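Local coordinates for protein metallo-beta-lactamase (Pseudomonas stutzeri, PDB 4ZEJ) that probably hydrolyses the amide bond of beta-lactam antibiotics to give substituted beta-amino acids, using two zinc ions in a class B metallo-beta-lactamase fold, at residues A[15-20]-A[33-38]; A[126-131]-A[147-152]. All coordinates share one frame; numbering follows the deposited sequence.

The two contacts sit on the two sheets of the metallo-beta-lactamase sandwich. Interaction 1 is buried and joins neighbouring strands of the seven-stranded sheet by regular backbone hydrogen bonds; its Asn-33 end approaches the zinc site. Interaction 2, only partly buried and away from that site, lies at the end of the five-stranded sheet, where strand 129-132 meets the turn after strand 144-147; there one bridging water and carbon packing replace direct hydrogen bonds. Their centres are about 14 Å apart, yet they touch through the core: Ile-15 CD1 lies 3.8 Å from Leu-147 CD1, and Val-37 CG2 also packs on Leu-147, so the Ile-15 and Val-37 end of the face shared with Leu-35 meets the second sheet.

Interaction 1 of 2, residues A[15-20]-A[33-38]; sequences IFLHTS and NGLVVI
His-18 lays its imidazole over Gly-34, with the glycine CA 3.6 Å from the ring centroid and 21° off the ring normal, a CH-pi contact over the face. Its CG sits between the backbone N and the carbonyl carbon (chi1 66°), which folds the ring across the neighbouring strand. The ring lies directly on the glycine backbone, with His-18 NE2 and CD2 each 3.4 Å from Gly-34 C. NE2 also makes a weak hydrogen bond to the carbonyl of Asp-47.

On the same face as His-18, Phe-16 brings its CE2 corner to Ile-38 CG1 at 4.0 Å, while Trp-61 meets the phenyl ring edge-to-face. The other face carries Ile-15, Leu-17 and Thr-19 against Val-37, Leu-35 and Asn-33. Ile-15 and Val-37 run alongside each other, and CD1 of the isoleucine touches both valine methyls. Leu-17 CD1 reaches Leu-35 CD2 at 4.1 Å; CG of Leu-17 lies anti to its own backbone N (chi1 180°), bringing this CD1 methyl also near Asn-33 CB. Thr-19 OG1 and Asn-33 OD1 are too far apart to bond directly; a water donates to both, 2.7 Å from Thr-19 OG1 and 2.7 Å from Asn-33 OD1.

Between these two faces runs the backbone of the hairpin formed by strands 15-24 and 30-39. Phe-16 pairs with Val-36, and His-18 with Gly-34, through two reciprocal backbone hydrogen bonds each.

Asn-33 ND2 is held by the carbonyls of Pro-197 and Gly-200, on either side in sequence of the zinc ligand His-199. The hairpin's chemistry thus passes from hydrocarbon packing at Ile-15 to a polar network at Asn-33, tying this strand to the chain segment that carries a metal ligand.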
ATOM      1  N   ILE A  15      -5.241  -2.320 -14.042  1.00 31.95           N
ATOM      2  CA  ILE A  15      -5.090  -2.269 -12.580  1.00 29.79           C
ATOM      3  C   ILE A  15      -5.599  -3.556 -11.952  1.00 28.45           C
ATOM      4  O   ILE A  15      -6.768  -3.926 -12.121  1.00 28.78           O
ATOM      5  CB  ILE A  15      -5.835  -1.061 -11.954  1.00 29.94           C
ATOM      6  CG1 ILE A  15      -5.378   0.262 -12.595  1.00 31.57           C
ATOM      7  CG2 ILE A  15      -5.654  -1.045 -10.430  1.00 28.38           C
ATOM      8  CD1 ILE A  15      -3.941   0.673 -12.342  1.00 31.41           C
ATOM      9  N   PHE A  16      -4.718  -4.226 -11.210  1.00 27.29           N
ATOM     10  CA  PHE A  16      -5.045  -5.487 -10.567  1.00 26.38           C
ATOM     11  C   PHE A  16      -4.814  -5.392  -9.069  1.00 24.70           C
ATOM     12  O   PHE A  16      -3.816  -4.822  -8.626  1.00 23.88           O
ATOM     13  CB  PHE A  16      -4.200  -6.608 -11.160  1.00 27.39           C
ATOM     14  CG  PHE A  16      -4.487  -6.853 -12.618  1.00 29.76           C
ATOM     15  CD1 PHE A  16      -5.394  -7.832 -13.001  1.00 30.73           C
ATOM     16  CD2 PHE A  16      -3.893  -6.063 -13.601  1.00 31.40           C
ATOM     17  CE1 PHE A  16      -5.683  -8.047 -14.343  1.00 33.17           C
ATOM     18  CE2 PHE A  16      -4.184  -6.258 -14.949  1.00 33.82           C
ATOM     19  CZ  PHE A  16      -5.078  -7.254 -15.321  1.00 34.81           C
ATOM     20  N   LEU A  17      -5.750  -5.955  -8.315  1.00 23.82           N
ATOM     21  CA  LEU A  17      -5.672  -6.025  -6.858  1.00 22.99           C
ATOM     22  C   LEU A  17      -5.125  -7.378  -6.477  1.00 22.23           C
ATOM     23  O   LEU A  17      -5.629  -8.403  -6.950  1.00 23.40           O
ATOM     24  CB  LEU A  17      -7.077  -5.874  -6.275  1.00 23.25           C
ATOM     25  CG  LEU A  17      -7.190  -5.929  -4.755  1.00 22.99           C
ATOM     26  CD1 LEU A  17      -6.706  -4.626  -4.169  1.00 23.31           C
ATOM     27  CD2 LEU A  17      -8.651  -6.194  -4.374  1.00 23.53           C
ATOM     28  N   HIS A  18      -4.064  -7.399  -5.668  1.00 21.48           N
ATOM     29  CA  HIS A  18      -3.582  -8.640  -5.092  1.00 21.10           C
ATOM     30  C   HIS A  18      -3.963  -8.714  -3.620  1.00 20.21           C
ATOM     31  O   HIS A  18      -3.844  -7.733  -2.887  1.00 19.60           O
ATOM     32  CB  HIS A  18      -2.086  -8.903  -5.362  1.00 21.60           C
ATOM     33  CG  HIS A  18      -1.122  -7.949  -4.725  1.00 21.38           C
ATOM     34  ND1 HIS A  18      -0.739  -8.045  -3.404  1.00 21.22           N
ATOM     35  CD2 HIS A  18      -0.354  -6.972  -5.264  1.00 21.95           C
ATOM     36  CE1 HIS A  18       0.175  -7.131  -3.143  1.00 21.56           C
ATOM     37  NE2 HIS A  18       0.434  -6.473  -4.255  1.00 22.06           N
ATOM     38  N   THR A  19      -4.488  -9.868  -3.224  1.00 20.27           N
ATOM     39  CA  THR A  19      -4.943 -10.114  -1.865  1.00 20.03           C
ATOM     40  C   THR A  19      -4.151 -11.289  -1.318  1.00 20.20           C
ATOM     41  O   THR A  19      -4.107 -12.357  -1.939  1.00 20.58           O
ATOM     42  CB  THR A  19      -6.449 -10.434  -1.809  1.00 20.49           C
ATOM     43  OG1 THR A  19      -7.187  -9.378  -2.429  1.00 21.62           O
ATOM     44  CG2 THR A  19      -6.916 -10.574  -0.357  1.00 20.47           C
ATOM     45  N   SER A  20      -3.524 -11.076  -0.164  1.00 19.71           N
ATOM     46  CA  SER A  20      -2.818 -12.126   0.545  1.00 20.36           C
ATOM     47  C   SER A  20      -3.143 -12.036   2.014  1.00 20.07           C
ATOM     48  O   SER A  20      -3.795 -11.066   2.465  1.00 19.76           O
ATOM     49  CB  SER A  20      -1.304 -12.043   0.307  1.00 21.15           C
ATOM     50  OG  SER A  20      -0.771 -10.815   0.767  1.00 21.39           O
ATOM     51  N   ASN A  33      -4.214  -5.952   1.060  1.00 18.85           N
ATOM     52  CA  ASN A  33      -4.320  -5.527  -0.341  1.00 19.44           C
ATOM     53  C   ASN A  33      -3.087  -4.814  -0.855  1.00 19.38           C
ATOM     54  O   ASN A  33      -2.496  -3.990  -0.148  1.00 20.08           O
ATOM     55  CB  ASN A  33      -5.474  -4.544  -0.509  1.00 19.84           C
ATOM     56  CG  ASN A  33      -6.797  -5.095  -0.019  1.00 20.67           C
ATOM     57  OD1 ASN A  33      -7.008  -6.311   0.007  1.00 21.98           O
ATOM     58  ND2 ASN A  33      -7.699  -4.204   0.373  1.00 20.89           N
ATOM     59  N   GLY A  34      -2.729  -5.101  -2.099  1.00 19.32           N
ATOM     60  CA  GLY A  34      -1.786  -4.297  -2.851  1.00 19.48           C
ATOM     61  C   GLY A  34      -2.215  -4.288  -4.306  1.00 20.39           C
ATOM     62  O   GLY A  34      -3.275  -4.836  -4.634  1.00 20.63           O
ATOM     63  N   LEU A  35      -1.425  -3.653  -5.164  1.00 20.70           N
ATOM     64  CA  LEU A  35      -1.770  -3.541  -6.586  1.00 22.02           C
ATOM     65  C   LEU A  35      -0.653  -4.003  -7.486  1.00 22.54           C
ATOM     66  O   LEU A  35       0.530  -3.985  -7.096  1.00 22.16           O
ATOM     67  CB  LEU A  35      -2.089  -2.096  -6.984  1.00 23.04           C
ATOM     68  CG  LEU A  35      -3.202  -1.322  -6.323  1.00 23.22           C
ATOM     69  CD1 LEU A  35      -3.251   0.101  -6.872  1.00 24.56           C
ATOM     70  CD2 LEU A  35      -4.515  -2.062  -6.539  1.00 23.76           C
ATOM     71  N   VAL A  36      -1.035  -4.419  -8.689  1.00 23.55           N
ATOM     72  CA  VAL A  36      -0.120  -4.410  -9.838  1.00 24.76           C
ATOM     73  C   VAL A  36      -0.672  -3.382 -10.815  1.00 26.18           C
ATOM     74  O   VAL A  36      -1.847  -3.469 -11.211  1.00 27.09           O
ATOM     75  CB  VAL A  36      -0.016  -5.781 -10.539  1.00 25.20           C
ATOM     76  CG1 VAL A  36       0.983  -5.717 -11.693  1.00 26.72           C
ATOM     77  CG2 VAL A  36       0.387  -6.879  -9.563  1.00 24.45           C
ATOM     78  N   VAL A  37       0.170  -2.415 -11.191  1.00 27.01           N
ATOM     79  CA  VAL A  37      -0.178  -1.351 -12.126  1.00 28.75           C
ATOM     80  C   VAL A  37       0.512  -1.681 -13.447  1.00 30.92           C
ATOM     81  O   VAL A  37       1.724  -1.906 -13.466  1.00 30.45           O
ATOM     82  CB  VAL A  37       0.277   0.030 -11.602  1.00 29.03           C
ATOM     83  CG1 VAL A  37      -0.013   1.135 -12.619  1.00 31.43           C
ATOM     84  CG2 VAL A  37      -0.401   0.344 -10.264  1.00 27.89           C
ATOM     85  N   ILE A  38      -0.266  -1.714 -14.532  1.00 32.96           N
ATOM     86  CA  ILE A  38       0.242  -2.001 -15.869  1.00 35.64           C
ATOM     87  C   ILE A  38       0.180  -0.729 -16.724  1.00 38.61           C
ATOM     88  O   ILE A  38      -0.775   0.044 -16.651  1.00 38.46           O
ATOM     89  CB  ILE A  38      -0.579  -3.117 -16.565  1.00 36.37           C
ATOM     90  CG1 ILE A  38      -0.697  -4.373 -15.685  1.00 34.54           C
ATOM     91  CG2 ILE A  38       0.018  -3.480 -17.916  1.00 38.54           C
ATOM     92  CD1 ILE A  38       0.600  -5.060 -15.345  1.00 33.61           C
TER
HETATM   93  O   HOH W   1      -8.927  -7.879  -1.104  1.00 24.94           O

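Interaction 2 of 2, residues A[126-131]-A[147-152]; sequences DGLIEV and LPKSKI
Leu-128 meets Lys-149 through its CD1 methyl, which presses on the lysine CD at 3.4 Å, tighter than usual for two carbons. The side chains cross at about a right angle. With CG anti to the backbone N (chi1 178°), the leucine carries CD1 back toward the turn although its CB points away from it. Lys-149 bends at chi3 (77°); CD of the lysine rests on the leucine CD1, while NZ is held by a salt bridge to Asp-39 of strand 30-39.

Pro-148 points toward the other segment and sets its ring against backbone carbonyls: CD is 3.4 Å from Leu-128 O, and CG is 3.6 Å from Gly-127 O. Glu-130, crossing obliquely, brings OE2 near the same CG. No direct hydrogen bond joins the segments. Instead a water donates to Leu-128 O at 2.7 Å and accepts from Lys-149 N at 2.9 Å, satisfying both backbone atoms.

Deeper in, Leu-147 and Ile-129 pack flank to flank, with CD2 of the leucine 3.7 Å from CG1 of the isoleucine.

Both strand connections are irregular: Leu-128 and Ile-129 form a classic beta bulge opposite Leu-124, and Lys-151 and Ile-152 a G1 beta bulge opposite Leu-147. The arrangement is that of two bulged turns meeting at one end of the antiparallel part of the mixed five-stranded sheet in the metallo-beta-lactamase sandwich.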
ATOM      1  N   ASP A 126       7.891   7.611 -14.762  1.00 57.92           N
ATOM      2  CA  ASP A 126       7.638   8.757 -15.659  1.00 61.48           C
ATOM      3  C   ASP A 126       6.239   9.363 -15.468  1.00 59.69           C
ATOM      4  O   ASP A 126       5.498   9.568 -16.430  1.00 61.60           O
ATOM      5  CB  ASP A 126       7.837   8.344 -17.126  1.00 65.36           C
ATOM      6  CG  ASP A 126       9.260   7.890 -17.426  1.00 67.97           C
ATOM      7  OD1 ASP A 126      10.133   8.758 -17.648  1.00 70.89           O
ATOM      8  OD2 ASP A 126       9.500   6.663 -17.462  1.00 67.58           O
ATOM      9  N   GLY A 127       5.865   9.593 -14.214  1.00 56.09           N
ATOM     10  CA  GLY A 127       4.585  10.233 -13.885  1.00 54.43           C
ATOM     11  C   GLY A 127       3.380   9.314 -13.707  1.00 51.05           C
ATOM     12  O   GLY A 127       2.320   9.777 -13.293  1.00 50.25           O
ATOM     13  N   LEU A 128       3.526   8.024 -14.007  1.00 49.16           N
ATOM     14  CA  LEU A 128       2.415   7.065 -13.907  1.00 46.42           C
ATOM     15  C   LEU A 128       1.970   6.874 -12.456  1.00 42.47           C
ATOM     16  O   LEU A 128       0.786   6.684 -12.181  1.00 40.67           O
ATOM     17  CB  LEU A 128       2.843   5.710 -14.482  1.00 46.81           C
ATOM     18  CG  LEU A 128       1.865   4.533 -14.449  1.00 45.52           C
ATOM     19  CD1 LEU A 128       0.724   4.747 -15.417  1.00 47.46           C
ATOM     20  CD2 LEU A 128       2.581   3.231 -14.761  1.00 45.99           C
ATOM     21  N   ILE A 129       2.936   6.903 -11.548  1.00 40.59           N
ATOM     22  CA  ILE A 129       2.705   6.616 -10.143  1.00 37.85           C
ATOM     23  C   ILE A 129       3.219   7.804  -9.347  1.00 37.82           C
ATOM     24  O   ILE A 129       4.398   8.175  -9.463  1.00 39.33           O
ATOM     25  CB  ILE A 129       3.425   5.314  -9.742  1.00 36.61           C
ATOM     26  CG1 ILE A 129       2.744   4.112 -10.412  1.00 36.71           C
ATOM     27  CG2 ILE A 129       3.422   5.126  -8.230  1.00 34.67           C
ATOM     28  CD1 ILE A 129       3.613   2.885 -10.533  1.00 36.75           C
ATOM     29  N   GLU A 130       2.329   8.421  -8.576  1.00 36.19           N
ATOM     30  CA  GLU A 130       2.692   9.522  -7.705  1.00 36.45           C
ATOM     31  C   GLU A 130       2.590   9.062  -6.261  1.00 33.62           C
ATOM     32  O   GLU A 130       1.607   8.426  -5.888  1.00 31.99           O
ATOM     33  CB  GLU A 130       1.801  10.730  -7.964  1.00 38.38           C
ATOM     34  CG  GLU A 130       1.905  11.237  -9.403  1.00 41.96           C
ATOM     35  CD  GLU A 130       1.136  12.524  -9.669  1.00 44.56           C
ATOM     36  OE1 GLU A 130       0.401  13.007  -8.781  1.00 44.31           O
ATOM     37  OE2 GLU A 130       1.280  13.060 -10.789  1.00 48.08           O
ATOM     38  N   VAL A 131       3.603   9.397  -5.468  1.00 32.23           N
ATOM     39  CA  VAL A 131       3.667   9.058  -4.035  1.00 30.78           C
ATOM     40  C   VAL A 131       3.553  10.365  -3.249  1.00 31.13           C
ATOM     41  O   VAL A 131       4.272  11.323  -3.533  1.00 32.55           O
ATOM     42  CB  VAL A 131       4.979   8.330  -3.698  1.00 30.67           C
ATOM     43  CG1 VAL A 131       5.043   7.943  -2.221  1.00 29.85           C
ATOM     44  CG2 VAL A 131       5.129   7.093  -4.575  1.00 30.49           C
ATOM     45  N   LEU A 147      -2.757   7.306  -8.931  1.00 28.66           N
ATOM     46  CA  LEU A 147      -2.594   6.821 -10.289  1.00 30.31           C
ATOM     47  C   LEU A 147      -3.405   7.764 -11.183  1.00 32.10           C
ATOM     48  O   LEU A 147      -4.592   7.527 -11.423  1.00 32.12           O
ATOM     49  CB  LEU A 147      -3.071   5.371 -10.386  1.00 29.56           C
ATOM     50  CG  LEU A 147      -2.399   4.427  -9.371  1.00 28.19           C
ATOM     51  CD1 LEU A 147      -2.962   3.025  -9.492  1.00 27.88           C
ATOM     52  CD2 LEU A 147      -0.886   4.392  -9.529  1.00 28.87           C
ATOM     53  N   PRO A 148      -2.771   8.857 -11.660  1.00 34.19           N
ATOM     54  CA  PRO A 148      -3.529   9.882 -12.396  1.00 35.95           C
ATOM     55  C   PRO A 148      -4.255   9.385 -13.645  1.00 37.59           C
ATOM     56  O   PRO A 148      -5.325   9.900 -13.960  1.00 38.40           O
ATOM     57  CB  PRO A 148      -2.466  10.938 -12.763  1.00 37.45           C
ATOM     58  CG  PRO A 148      -1.148  10.322 -12.475  1.00 37.01           C
ATOM     59  CD  PRO A 148      -1.371   9.267 -11.437  1.00 34.70           C
ATOM     60  N   LYS A 149      -3.685   8.392 -14.327  1.00 38.64           N
ATOM     61  CA  LYS A 149      -4.294   7.821 -15.531  1.00 40.43           C
ATOM     62  C   LYS A 149      -5.567   7.033 -15.222  1.00 39.02           C
ATOM     63  O   LYS A 149      -6.500   7.024 -16.030  1.00 40.16           O
ATOM     64  CB  LYS A 149      -3.293   6.925 -16.273  1.00 42.08           C
ATOM     65  CG  LYS A 149      -2.066   7.670 -16.774  1.00 44.31           C
ATOM     66  CD  LYS A 149      -1.074   6.754 -17.480  1.00 45.79           C
ATOM     67  CE  LYS A 149      -1.495   6.395 -18.886  1.00 48.22           C
ATOM     68  NZ  LYS A 149      -0.308   6.045 -19.713  1.00 50.22           N
ATOM     69  N   SER A 150      -5.596   6.380 -14.060  1.00 36.31           N
ATOM     70  CA  SER A 150      -6.716   5.534 -13.643  1.00 35.12           C
ATOM     71  C   SER A 150      -7.694   6.212 -12.679  1.00 33.51           C
ATOM     72  O   SER A 150      -8.782   5.682 -12.445  1.00 32.99           O
ATOM     73  CB  SER A 150      -6.170   4.271 -12.975  1.00 33.97           C
ATOM     74  OG  SER A 150      -5.272   3.615 -13.849  1.00 35.63           O
ATOM     75  N   LYS A 151      -7.309   7.360 -12.118  1.00 32.69           N
ATOM     76  CA  LYS A 151      -8.105   8.049 -11.104  1.00 31.73           C
ATOM     77  C   LYS A 151      -8.337   7.167  -9.873  1.00 29.21           C
ATOM     78  O   LYS A 151      -9.415   7.199  -9.261  1.00 28.41           O
ATOM     79  CB  LYS A 151      -9.443   8.553 -11.679  1.00 33.30           C
ATOM     80  CG  LYS A 151      -9.346   9.259 -13.026  1.00 36.14           C
ATOM     81  CD  LYS A 151      -8.510  10.526 -12.935  1.00 37.49           C
ATOM     82  CE  LYS A 151      -8.324  11.177 -14.297  1.00 40.60           C
ATOM     83  NZ  LYS A 151      -7.142  12.083 -14.283  1.00 41.81           N
ATOM     84  N   ILE A 152      -7.311   6.398  -9.527  1.00 28.04           N
ATOM     85  CA  ILE A 152      -7.322   5.536  -8.353  1.00 26.40           C
ATOM     86  C   ILE A 152      -6.363   6.125  -7.332  1.00 25.36           C
ATOM     87  O   ILE A 152      -5.219   6.455  -7.660  1.00 25.99           O
ATOM     88  CB  ILE A 152      -6.901   4.094  -8.693  1.00 26.59           C
ATOM     89  CG1 ILE A 152      -7.975   3.423  -9.562  1.00 27.70           C
ATOM     90  CG2 ILE A 152      -6.596   3.282  -7.416  1.00 25.44           C
ATOM     91  CD1 ILE A 152      -7.531   2.107 -10.170  1.00 28.23           C
TER
HETATM   92  O   HOH W   2      -1.557   6.613 -13.472  1.00 32.11           O